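Local coordinates for protein endo-alpha-mannosidase (Bacteroides thetaiotaomicron, PDB 4ACY) that acts as a family 99 endo-alpha-mannosidase, a glycoside hydrolase that probably cleaves alpha-1,2-mannosidic bonds within glycan chains, at residues D39-S44 against Y182-K187; P92-Y97 against I109-K114; V122-E127 against Q133-L138; D140-A143 against K148-F151; P179-Y182 against K187-F190. One frame throughout, in Å; residues are numbered along the deposited sequence. Where two conformers were deposited one is given.

Overall arrangement
All five contacts belong to one eight-stranded parallel beta/alpha barrel. Contacts 3 and 4 are buried and both use helix 133-145, which they press onto strands 117-124 and 148-153 with apolar side chains alone. Contacts 1 and 5 share Tyr182 and Lys187 and gather where strands 42-46, 148-153 and 189-192 begin; here loop carbonyls lie within reach of a tyrosine hydroxyl and bridging waters, which join the apolar packing. Contact 2 is the surface member, a sparse meeting of a turn with the outer side of helix 102-115. Ile109 of that helix nevertheless reaches Leu138 and Ala142, tying contact 2 to contacts 3 and 4.

Contact 1: D39-S44 against Y182-K187; sequences DDHTIS and YRTHGK
Tyr182 reaches across to the backbone of Asp40. From CB the ring leaves anti to the backbone N (chi1 -176°), which sends it toward the corner at Asp40 and His41. One ring edge, at CD1, rests on Lys148; the other, at CD2, on Cys150. Farther out, CE1 and CZ each come within 3.6 Å of Asp40 O, which lies near the ring plane. At the tip, OH donates to Asp40 O over 2.8 Å, nearly along the C=O axis (161°), with Ile43 CD1 at 4.5 Å from OH. A phenylalanine here would probably leave the Asp40 carbonyl without its tyrosine donor, relying more heavily on a water. That water also donates to Asp40 O (3.0 Å) and is hydrogen-bonded to Thr184 OG1, which has a further partner in Tyr321. His41 lies partly exposed, its side chain crossing that of Thr184 at about a right angle, and ND1 donates in the ring plane to Asp40 OD1. Asp39 OD2 accepts from His41 N, forming an Asx turn that leads into strand 42-46. Tyrosine and turn lie at the N-terminal end of the beta/alpha barrel strands, in this fold the end opposite the one that usually carries the active site.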
# COMPACT_ATOMS: atom_id res chain seq x y z
N ASP A 39 13.19 6.75 -7.71
CA ASP A 39 12.14 6.85 -8.71
C ASP A 39 10.83 7.43 -8.20
O ASP A 39 10.21 6.87 -7.29
CB ASP A 39 11.87 5.51 -9.39
CG ASP A 39 11.02 5.66 -10.61
OD1 ASP A 39 11.54 6.20 -11.62
OD2 ASP A 39 9.82 5.31 -10.58
N ASP A 40 10.40 8.52 -8.82
CA ASP A 40 9.19 9.19 -8.40
C ASP A 40 7.91 8.66 -9.07
O ASP A 40 6.88 9.29 -8.96
CB ASP A 40 9.31 10.72 -8.57
CG ASP A 40 9.58 11.14 -10.00
OD1 ASP A 40 9.36 10.34 -10.94
OD2 ASP A 40 10.05 12.28 -10.19
N HIS A 41 8.00 7.53 -9.75
CA HIS A 41 6.81 6.88 -10.31
C HIS A 41 6.63 5.48 -9.72
O HIS A 41 5.87 4.68 -10.25
CB HIS A 41 6.91 6.80 -11.85
CG HIS A 41 6.46 8.04 -12.55
ND1 HIS A 41 7.07 9.26 -12.38
CD2 HIS A 41 5.46 8.24 -13.45
CE1 HIS A 41 6.45 10.17 -13.12
NE2 HIS A 41 5.48 9.58 -13.77
N THR A 42 7.33 5.22 -8.62
CA THR A 42 7.23 3.93 -7.92
C THR A 42 6.77 4.22 -6.51
O THR A 42 7.38 5.03 -5.82
CB THR A 42 8.59 3.21 -7.89
OG1 THR A 42 9.04 3.02 -9.23
CG2 THR A 42 8.48 1.84 -7.19
N ILE A 43 5.68 3.56 -6.09
CA ILE A 43 5.00 3.94 -4.87
C ILE A 43 4.81 2.72 -3.98
O ILE A 43 4.15 1.78 -4.37
CB ILE A 43 3.61 4.56 -5.18
CG1 ILE A 43 3.75 5.73 -6.18
CG2 ILE A 43 2.98 5.05 -3.90
CD1 ILE A 43 2.44 6.14 -6.87
N SER A 44 5.39 2.72 -2.79
CA SER A 44 5.18 1.58 -1.88
C SER A 44 3.90 1.79 -1.07
O SER A 44 3.53 2.93 -0.77
CB SER A 44 6.35 1.39 -0.93
OG SER A 44 6.41 2.46 0.03
N TYR A 182 3.84 14.49 -1.77
CA TYR A 182 3.96 14.04 -3.15
C TYR A 182 3.06 14.79 -4.10
O TYR A 182 1.87 14.97 -3.83
CB TYR A 182 3.60 12.57 -3.24
CG TYR A 182 3.78 11.93 -4.60
CD1 TYR A 182 5.05 11.86 -5.21
CD2 TYR A 182 2.71 11.34 -5.23
CE1 TYR A 182 5.21 11.22 -6.44
CE2 TYR A 182 2.86 10.71 -6.46
CZ TYR A 182 4.11 10.65 -7.05
OH TYR A 182 4.25 9.99 -8.26
N ARG A 183 3.63 15.20 -5.23
CA ARG A 183 2.86 15.62 -6.39
C ARG A 183 3.48 15.03 -7.64
O ARG A 183 4.70 14.93 -7.75
CB ARG A 183 2.84 17.15 -6.51
CG ARG A 183 1.97 17.79 -5.49
CD ARG A 183 1.87 19.29 -5.71
NE ARG A 183 1.06 19.90 -4.66
CZ ARG A 183 1.50 20.21 -3.45
NH1 ARG A 183 2.76 19.95 -3.10
NH2 ARG A 183 0.68 20.76 -2.58
N THR A 184 2.63 14.65 -8.59
CA THR A 184 3.10 14.18 -9.87
C THR A 184 2.32 14.92 -10.97
O THR A 184 1.10 15.09 -10.85
CB THR A 184 3.04 12.63 -9.99
OG1 THR A 184 3.57 12.23 -11.26
CG2 THR A 184 1.62 12.10 -9.80
N HIS A 185 3.03 15.39 -11.99
CA HIS A 185 2.46 16.34 -12.97
C HIS A 185 1.70 17.46 -12.23
O HIS A 185 0.61 17.87 -12.64
CB HIS A 185 1.57 15.60 -13.99
N GLY A 186 2.27 17.90 -11.11
CA GLY A 186 1.72 19.00 -10.33
C GLY A 186 0.53 18.72 -9.42
O GLY A 186 -0.05 19.65 -8.87
N LYS A 187 0.17 17.45 -9.26
CA LYS A 187 -1.03 17.12 -8.49
C LYS A 187 -0.75 16.07 -7.43
O LYS A 187 -0.01 15.12 -7.69
CB LYS A 187 -2.12 16.57 -9.41
CG LYS A 187 -2.83 17.61 -10.26
CD LYS A 187 -3.86 16.93 -11.16
CE LYS A 187 -4.09 17.76 -12.41
NZ LYS A 187 -5.12 17.16 -13.29
O HOH W 1 6.30 11.83 -10.40

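Contact 2: P92-Y97 against I109-K114; sequences PELGTY and IRMHIK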
# COMPACT_ATOMS: atom_id res chain seq x y z
N PRO A 92 9.97 -9.32 11.61
CA PRO A 92 10.78 -8.18 11.15
C PRO A 92 12.21 -8.13 11.72
O PRO A 92 12.42 -8.40 12.91
CB PRO A 92 10.02 -6.97 11.67
CG PRO A 92 8.59 -7.44 11.84
CD PRO A 92 8.79 -8.87 12.36
N GLU A 93 13.15 -7.73 10.87
CA GLU A 93 14.49 -7.38 11.34
C GLU A 93 14.42 -6.37 12.49
O GLU A 93 15.17 -6.48 13.48
CB GLU A 93 15.33 -6.83 10.19
CG GLU A 93 16.75 -6.53 10.65
CD GLU A 93 17.59 -5.79 9.63
OE1 GLU A 93 17.06 -5.23 8.67
OE2 GLU A 93 18.82 -5.78 9.82
N LEU A 94 13.51 -5.41 12.38
CA LEU A 94 13.38 -4.35 13.38
C LEU A 94 12.51 -4.72 14.59
O LEU A 94 12.23 -3.89 15.46
CB LEU A 94 12.93 -3.03 12.72
CG LEU A 94 13.89 -2.48 11.67
CD1 LEU A 94 13.32 -1.21 11.08
CD2 LEU A 94 15.26 -2.18 12.27
N GLY A 95 12.09 -5.98 14.64
CA GLY A 95 11.31 -6.51 15.75
C GLY A 95 9.90 -5.97 15.78
O GLY A 95 9.36 -5.57 14.74
N THR A 96 9.32 -5.95 16.98
CA THR A 96 7.98 -5.40 17.19
C THR A 96 8.08 -3.90 17.33
O THR A 96 7.94 -3.34 18.42
CB THR A 96 7.26 -6.03 18.41
OG1 THR A 96 8.11 -5.97 19.58
CG2 THR A 96 6.89 -7.46 18.10
N TYR A 97 8.35 -3.25 16.20
CA TYR A 97 8.64 -1.84 16.22
C TYR A 97 7.43 -0.94 16.35
O TYR A 97 6.30 -1.36 16.09
CB TYR A 97 9.44 -1.44 15.00
CG TYR A 97 8.78 -1.67 13.64
CD1 TYR A 97 7.82 -0.78 13.14
CD2 TYR A 97 9.20 -2.72 12.82
CE1 TYR A 97 7.27 -0.96 11.87
CE2 TYR A 97 8.67 -2.89 11.54
CZ TYR A 97 7.70 -2.00 11.08
OH TYR A 97 7.18 -2.19 9.82
N ILE A 109 12.82 4.94 5.86
CA ILE A 109 13.14 5.85 4.77
C ILE A 109 14.45 5.41 4.10
O ILE A 109 14.53 5.32 2.88
CB ILE A 109 13.20 7.33 5.26
CG1 ILE A 109 11.80 7.84 5.65
CG2 ILE A 109 13.87 8.23 4.21
CD1 ILE A 109 10.76 7.81 4.50
N ARG A 110 15.46 5.09 4.91
CA ARG A 110 16.72 4.58 4.36
C ARG A 110 16.51 3.30 3.53
O ARG A 110 17.18 3.09 2.50
CB ARG A 110 17.74 4.34 5.48
N MSE A 111 15.55 2.47 3.96
CA MSE A 111 15.25 1.24 3.22
C MSE A 111 14.62 1.54 1.87
O MSE A 111 14.86 0.84 0.89
CB MSE A 111 14.35 0.32 4.05
CG MSE A 111 15.08 -0.28 5.25
SE MSE A 111 13.83 -1.14 6.46
CE MSE A 111 15.13 -2.01 7.62
N HIS A 112 13.80 2.59 1.81
CA HIS A 112 13.25 3.02 0.54
C HIS A 112 14.36 3.54 -0.38
O HIS A 112 14.36 3.24 -1.57
CB HIS A 112 12.15 4.05 0.75
CG HIS A 112 10.89 3.45 1.29
ND1 HIS A 112 9.80 3.16 0.50
CD2 HIS A 112 10.58 3.03 2.54
CE1 HIS A 112 8.84 2.63 1.25
NE2 HIS A 112 9.29 2.53 2.49
N ILE A 113 15.31 4.29 0.18
CA ILE A 113 16.47 4.73 -0.61
C ILE A 113 17.24 3.52 -1.17
O ILE A 113 17.57 3.48 -2.36
CB ILE A 113 17.38 5.70 0.22
CG1 ILE A 113 16.62 6.97 0.60
CG2 ILE A 113 18.67 6.03 -0.54
CD1 ILE A 113 15.84 7.67 -0.54
N LYS A 114 17.45 2.50 -0.35
CA LYS A 114 18.06 1.25 -0.83
C LYS A 114 17.26 0.62 -1.99
O LYS A 114 17.86 0.15 -2.96
CB LYS A 114 18.24 0.25 0.32
CG LYS A 114 18.87 -1.09 -0.12
CD LYS A 114 19.00 -2.10 1.03
CE LYS A 114 20.06 -1.69 2.05
NZ LYS A 114 20.11 -2.66 3.18
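Glu93 and Met111 approach each other through extended side chains: CG of Glu93 stands anti to its backbone N (chi1 -177°), while Met111, straight beyond CG with chi2 169° and chi3 171°, reaches out from its helix. These side chains join a type I beta turn, Pro92 to Gly95, to the outer side of helix 102-115, which leads from the first to the second strand of the beta/alpha barrel. Met111 was modelled as selenomethionine, a label introduced for the crystal; a long unbranched side chain is what bridges this gap, since the closest CA atoms, those of Leu94 and Met111, are 11.7 Å apart. Leu94 meets it tip to tip, and also packs on Lys107 and His108 of the same helix, so its branched apolar end serves several neighbours. Glu93 crosses Met111 obliquely and brings a carboxylate oxygen near the terminal methyl, a van der Waals approach with no hydrogen bond; an acid is tolerable here because the residue is exposed. Lys114 lies farther along the helix, its NZ 6.8 Å from Glu93 OE1, and makes its salt bridge with Asp358 instead. The turn itself is closed by Gly95 N donating to Pro92 O over 3.0 Å, and Gly95 takes a positive phi that glycine accepts easily. Everything across the contact converges on one carbon: Met111 CE sits 3.9 Å from Glu93 OE1 and 4.0 Å from Leu94 CD1.

Contact 3: V122-E127 against Q133-L138; sequences VTWWGE and QSVSLL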
# COMPACT_ATOMS: atom_id res chain seq x y z
N VAL A 122 1.01 6.27 2.53
CA VAL A 122 0.72 5.87 3.89
C VAL A 122 -0.75 5.58 4.12
O VAL A 122 -1.62 6.38 3.76
CB VAL A 122 1.24 6.93 4.91
CG1 VAL A 122 0.51 8.25 4.75
CG2 VAL A 122 1.10 6.42 6.33
N THR A 123 -1.01 4.46 4.78
CA THR A 123 -2.35 4.11 5.21
C THR A 123 -3.02 5.28 5.98
O THR A 123 -2.41 5.87 6.89
CB THR A 123 -2.29 2.79 6.02
OG1 THR A 123 -3.59 2.21 6.11
CG2 THR A 123 -1.70 3.04 7.43
N TRP A 124 -4.27 5.61 5.62
CA TRP A 124 -4.95 6.75 6.24
C TRP A 124 -6.35 6.34 6.68
O TRP A 124 -7.19 5.94 5.86
CB TRP A 124 -5.03 7.94 5.27
CG TRP A 124 -5.65 9.14 5.90
CD1 TRP A 124 -6.96 9.54 5.79
CD2 TRP A 124 -5.01 10.08 6.77
NE1 TRP A 124 -7.16 10.70 6.53
CE2 TRP A 124 -5.98 11.05 7.13
CE3 TRP A 124 -3.71 10.22 7.26
CZ2 TRP A 124 -5.68 12.13 7.98
CZ3 TRP A 124 -3.41 11.30 8.11
CH2 TRP A 124 -4.40 12.24 8.45
N TRP A 125 -6.60 6.43 7.98
CA TRP A 125 -7.81 5.86 8.58
C TRP A 125 -8.83 6.90 9.03
O TRP A 125 -9.66 6.64 9.89
CB TRP A 125 -7.42 4.88 9.70
CG TRP A 125 -6.90 3.60 9.13
CD1 TRP A 125 -5.59 3.27 8.90
CD2 TRP A 125 -7.68 2.49 8.68
NE1 TRP A 125 -5.51 2.02 8.33
CE2 TRP A 125 -6.78 1.51 8.20
CE3 TRP A 125 -9.06 2.23 8.66
CZ2 TRP A 125 -7.22 0.29 7.68
CZ3 TRP A 125 -9.49 1.01 8.14
CH2 TRP A 125 -8.57 0.05 7.67
N GLY A 126 -8.77 8.08 8.41
CA GLY A 126 -9.78 9.11 8.66
C GLY A 126 -9.52 9.97 9.88
O GLY A 126 -8.38 10.16 10.28
N GLU A 127 -10.60 10.48 10.46
CA GLU A 127 -10.49 11.41 11.60
C GLU A 127 -9.59 10.90 12.74
O GLU A 127 -8.89 11.69 13.37
CB GLU A 127 -11.89 11.78 12.13
N GLN A 133 1.26 11.27 15.06
CA GLN A 133 2.69 11.57 15.16
C GLN A 133 3.51 11.04 13.99
O GLN A 133 4.43 11.71 13.53
CB GLN A 133 3.25 11.02 16.48
N SER A 134 3.16 9.85 13.50
CA SER A 134 3.98 9.14 12.52
C SER A 134 4.01 9.84 11.17
O SER A 134 5.04 9.86 10.51
CB SER A 134 3.53 7.68 12.35
OG SER A 134 2.20 7.62 11.90
N VAL A 135 2.89 10.43 10.77
CA VAL A 135 2.85 11.08 9.45
C VAL A 135 3.81 12.27 9.34
O VAL A 135 4.54 12.39 8.36
CB VAL A 135 1.41 11.43 9.00
CG1 VAL A 135 1.44 12.16 7.67
CG2 VAL A 135 0.58 10.15 8.87
N SER A 136 3.82 13.12 10.36
CA SER A 136 4.75 14.26 10.37
C SER A 136 6.21 13.81 10.33
O SER A 136 7.01 14.35 9.56
CB SER A 136 4.50 15.13 11.60
OG SER A 136 3.24 15.76 11.47
N LEU A 137 6.53 12.80 11.13
CA LEU A 137 7.88 12.23 11.15
C LEU A 137 8.25 11.62 9.81
O LEU A 137 9.40 11.75 9.37
CB LEU A 137 8.02 11.17 12.24
CG LEU A 137 7.81 11.53 13.71
CD1 LEU A 137 7.79 10.25 14.54
CD2 LEU A 137 8.88 12.48 14.20
N LEU A 138 7.31 10.93 9.17
CA LEU A 138 7.57 10.31 7.87
C LEU A 138 7.91 11.38 6.84
O LEU A 138 8.89 11.24 6.10
CB LEU A 138 6.37 9.47 7.41
CG LEU A 138 6.66 8.48 6.29
CD1 LEU A 138 7.68 7.45 6.72
CD2 LEU A 138 5.37 7.81 5.83
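Val122 on its strand and Val135 on the following helix bring their CA atoms to 7.9 Å, the nearest approach of the two backbones and close enough for short branched side chains to fill the space between them. Both point at the opposite segment, and the two Val122 methyls, CG1 and CG2, stand equally far, 4.5 Å, from Val135 CG2. Valine suits both places: it favours a strand, and on the helix its compact bulk lets the backbone stay near the sheet. Val122 CB is also 4.3 Å from Leu138 CD2, although Leu138 was modelled in two conformers and this distance belongs to one of them. Strand 117-124, helix 133-145 and strand 148-153 make up one beta-alpha-beta crossover of the barrel, and these residues are the apolar seam between its first strand and its helix. Trp124 enters from farther along the strand. CG lies anti to the backbone N (chi1 -177°), and chi2 of -97° turns the six-membered ring to the helix, where CZ3 meets Val135 CG2 at 4.2 Å. The methyl approaches at the ring edge, near its plane, rather than over a face. The indole also meets the Phe151 ring at a steep angle and packs on Ile171 and Tyr175 of helix 161-175. Its buried polar atom is satisfied as well, because Trp124 NE1 is hydrogen-bonded to Asn167 OD1.

Contact 4: D140-A143 against K148-F151; sequences DEAA and KVCF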
# COMPACT_ATOMS: atom_id res chain seq x y z
N ASP A 140 9.02 14.47 7.47
CA ASP A 140 10.29 15.09 7.87
C ASP A 140 11.48 14.25 7.43
O ASP A 140 12.45 14.76 6.84
CB ASP A 140 10.33 15.32 9.39
CG ASP A 140 9.45 16.48 9.84
OD1 ASP A 140 9.00 17.27 8.98
OD2 ASP A 140 9.20 16.62 11.06
N GLU A 141 11.39 12.94 7.68
CA GLU A 141 12.47 12.03 7.29
C GLU A 141 12.58 11.84 5.78
O GLU A 141 13.69 11.75 5.24
CB GLU A 141 12.35 10.69 8.03
CG GLU A 141 12.49 10.83 9.55
CD GLU A 141 13.87 11.34 9.98
OE1 GLU A 141 14.87 10.97 9.34
OE2 GLU A 141 13.93 12.13 10.94
N ALA A 142 11.44 11.81 5.08
CA ALA A 142 11.47 11.69 3.62
C ALA A 142 12.12 12.93 2.98
O ALA A 142 12.90 12.80 2.04
CB ALA A 142 10.05 11.48 3.07
N ALA A 143 11.81 14.10 3.53
CA ALA A 143 12.33 15.36 2.99
C ALA A 143 13.86 15.46 3.05
O ALA A 143 14.46 16.11 2.20
CB ALA A 143 11.68 16.55 3.66
N LYS A 148 9.12 11.07 -1.07
CA LYS A 148 7.82 11.74 -1.03
C LYS A 148 6.74 10.86 -0.39
O LYS A 148 6.88 9.64 -0.35
CB LYS A 148 7.36 12.12 -2.45
CG LYS A 148 8.35 12.98 -3.24
CD LYS A 148 8.51 14.36 -2.65
CE LYS A 148 9.49 15.18 -3.50
NZ LYS A 148 9.74 16.51 -2.90
N VAL A 149 5.68 11.49 0.11
CA VAL A 149 4.60 10.78 0.81
C VAL A 149 3.25 11.13 0.18
O VAL A 149 2.91 12.31 0.03
CB VAL A 149 4.57 11.17 2.31
CG1 VAL A 149 3.40 10.53 3.02
CG2 VAL A 149 5.91 10.82 3.00
N CYS A 150 2.48 10.10 -0.18
CA CYS A 150 1.09 10.33 -0.55
C CYS A 150 0.23 9.48 0.37
O CYS A 150 0.74 8.84 1.30
CB CYS A 150 0.85 10.02 -2.04
SG CYS A 150 1.02 8.27 -2.50
N PHE A 151 -1.08 9.46 0.13
CA PHE A 151 -2.00 8.90 1.11
C PHE A 151 -2.90 7.84 0.52
O PHE A 151 -3.35 7.98 -0.63
CB PHE A 151 -2.80 10.03 1.78
CG PHE A 151 -1.95 10.90 2.64
CD1 PHE A 151 -1.08 11.84 2.07
CD2 PHE A 151 -1.96 10.75 4.02
CE1 PHE A 151 -0.23 12.62 2.87
CE2 PHE A 151 -1.12 11.52 4.83
CZ PHE A 151 -0.26 12.45 4.26
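Ala142 of helix 133-145 and Lys148 at the start of strand 148-153 bring their CA atoms to 5.9 Å, an approach set by the short connection that turns the chain from helix back into sheet. Such closeness calls for a small residue, and Ala142 supplies one: its single methyl points at the strand and meets it at two places. Ala142 CB lies 4.3 Å from the backbone atom Lys148 N and 4.2 Å from Val149 CG2. On the strand, Val149 has CG1 anti to the backbone N (chi1 175°), which leaves CG2 as the branch directed at the alanine. The beta-branched valine fits both the extended backbone and the apolar layer, where it also touches Val122 and Leu139. Lys148 points its side chain away from the helix and gives its ammonium group to the backbone oxygen of Pro179, so no charge enters the layer. From another direction, Ile109 of helix 102-115 packs against the same Ala142 methyl. No hydrogen bond joins the two segments; the strand spends its backbone groups on its own neighbours, Val149 pairing with Ala180 and Tyr182. Between helix and strand at this junction of the crossover, the attraction is therefore probably van der Waals and hydrophobic.

Contact 5: P179-Y182 against K187-F190; sequences PAFY and KPLF
Phe181 is the first residue of 179-182 to touch the other segment: CG anti to the backbone N (chi1 -173°) carries the ring over to Pro188. Ring atom CE2 comes to 3.6 Å from Pro188 CB and 3.9 Å from Pro188 CG, the side chains crossing at a slant. A bridging water stands 4.0 Å above one face of the same ring, offset toward its rim. Two rigid apolar rings suit this buried spot, and proline has no N-H that would need a partner. Next comes Tyr182, whose backbone O accepts one hydrogen bond, from the water (2.8 Å), and a weaker CH...O contact from Pro188 CA at 3.5 Å (159° at the hydrogen). The water also accepts from Leu189 N, bridging the loop and the start of strand 189-192, which share no direct hydrogen bond. The tyrosine and Leu189 side chains lie side by side, with Leu189 CB in the plane of the phenol at its edge, 4.0 Å from Tyr182 CE2. Phe181 also packs on Ile171, Tyr175 and Phe151, and Ala180 on Ala142, so the loop lies between helices 133-145 and 161-175 and strands 148-153 and 189-192, while Leu189 reaches on to Ile225.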
# COMPACT_ATOMS: atom_id res chain seq x y z
N PRO A 179 7.63 19.96 2.14
CA PRO A 179 8.55 19.65 1.04
C PRO A 179 8.43 18.19 0.55
O PRO A 179 8.64 17.93 -0.64
CB PRO A 179 9.94 19.89 1.63
CG PRO A 179 9.73 20.76 2.80
CD PRO A 179 8.33 20.61 3.27
N ALA A 180 8.07 17.27 1.44
CA ALA A 180 7.98 15.85 1.07
C ALA A 180 6.58 15.41 0.65
O ALA A 180 6.37 14.22 0.38
CB ALA A 180 8.50 14.95 2.19
N PHE A 181 5.63 16.32 0.60
CA PHE A 181 4.28 15.97 0.12
C PHE A 181 4.33 15.66 -1.37
O PHE A 181 4.80 16.48 -2.17
CB PHE A 181 3.29 17.09 0.44
CG PHE A 181 1.85 16.76 0.13
CD1 PHE A 181 1.10 16.01 1.02
CD2 PHE A 181 1.23 17.26 -1.02
CE1 PHE A 181 -0.24 15.70 0.76
CE2 PHE A 181 -0.12 16.96 -1.28
CZ PHE A 181 -0.85 16.18 -0.40
N TYR A 182 3.84 14.49 -1.77
CA TYR A 182 3.96 14.04 -3.15
C TYR A 182 3.06 14.79 -4.10
O TYR A 182 1.87 14.97 -3.83
CB TYR A 182 3.60 12.57 -3.24
CG TYR A 182 3.78 11.93 -4.60
CD1 TYR A 182 5.05 11.86 -5.21
CD2 TYR A 182 2.71 11.34 -5.23
CE1 TYR A 182 5.21 11.22 -6.44
CE2 TYR A 182 2.86 10.71 -6.46
CZ TYR A 182 4.11 10.65 -7.05
OH TYR A 182 4.25 9.99 -8.26
N LYS A 187 0.17 17.45 -9.26
CA LYS A 187 -1.03 17.12 -8.49
C LYS A 187 -0.75 16.07 -7.43
O LYS A 187 -0.01 15.12 -7.69
CB LYS A 187 -2.12 16.57 -9.41
CG LYS A 187 -2.83 17.61 -10.26
CD LYS A 187 -3.86 16.93 -11.16
CE LYS A 187 -4.09 17.76 -12.41
NZ LYS A 187 -5.12 17.16 -13.29
N PRO A 188 -1.38 16.21 -6.25
CA PRO A 188 -1.30 15.15 -5.24
C PRO A 188 -1.95 13.90 -5.78
O PRO A 188 -2.82 13.98 -6.65
CB PRO A 188 -2.10 15.69 -4.06
CG PRO A 188 -2.50 17.09 -4.40
CD PRO A 188 -2.29 17.31 -5.85
N LEU A 189 -1.56 12.75 -5.26
CA LEU A 189 -2.15 11.49 -5.67
C LEU A 189 -2.74 10.80 -4.45
O LEU A 189 -2.08 10.72 -3.42
CB LEU A 189 -1.09 10.61 -6.34
CG LEU A 189 -1.69 9.41 -7.08
CD1 LEU A 189 -1.01 9.16 -8.41
CD2 LEU A 189 -1.60 8.20 -6.19
N PHE A 190 -3.99 10.33 -4.56
CA PHE A 190 -4.65 9.58 -3.49
C PHE A 190 -5.12 8.23 -4.03
O PHE A 190 -5.82 8.17 -5.07
CB PHE A 190 -5.89 10.34 -2.99
CG PHE A 190 -5.58 11.62 -2.27
CD1 PHE A 190 -5.38 12.81 -2.98
CD2 PHE A 190 -5.51 11.65 -0.88
CE1 PHE A 190 -5.11 14.01 -2.29
CE2 PHE A 190 -5.22 12.84 -0.20
CZ PHE A 190 -5.03 14.02 -0.91
O HOH W 2 0.11 13.07 -2.86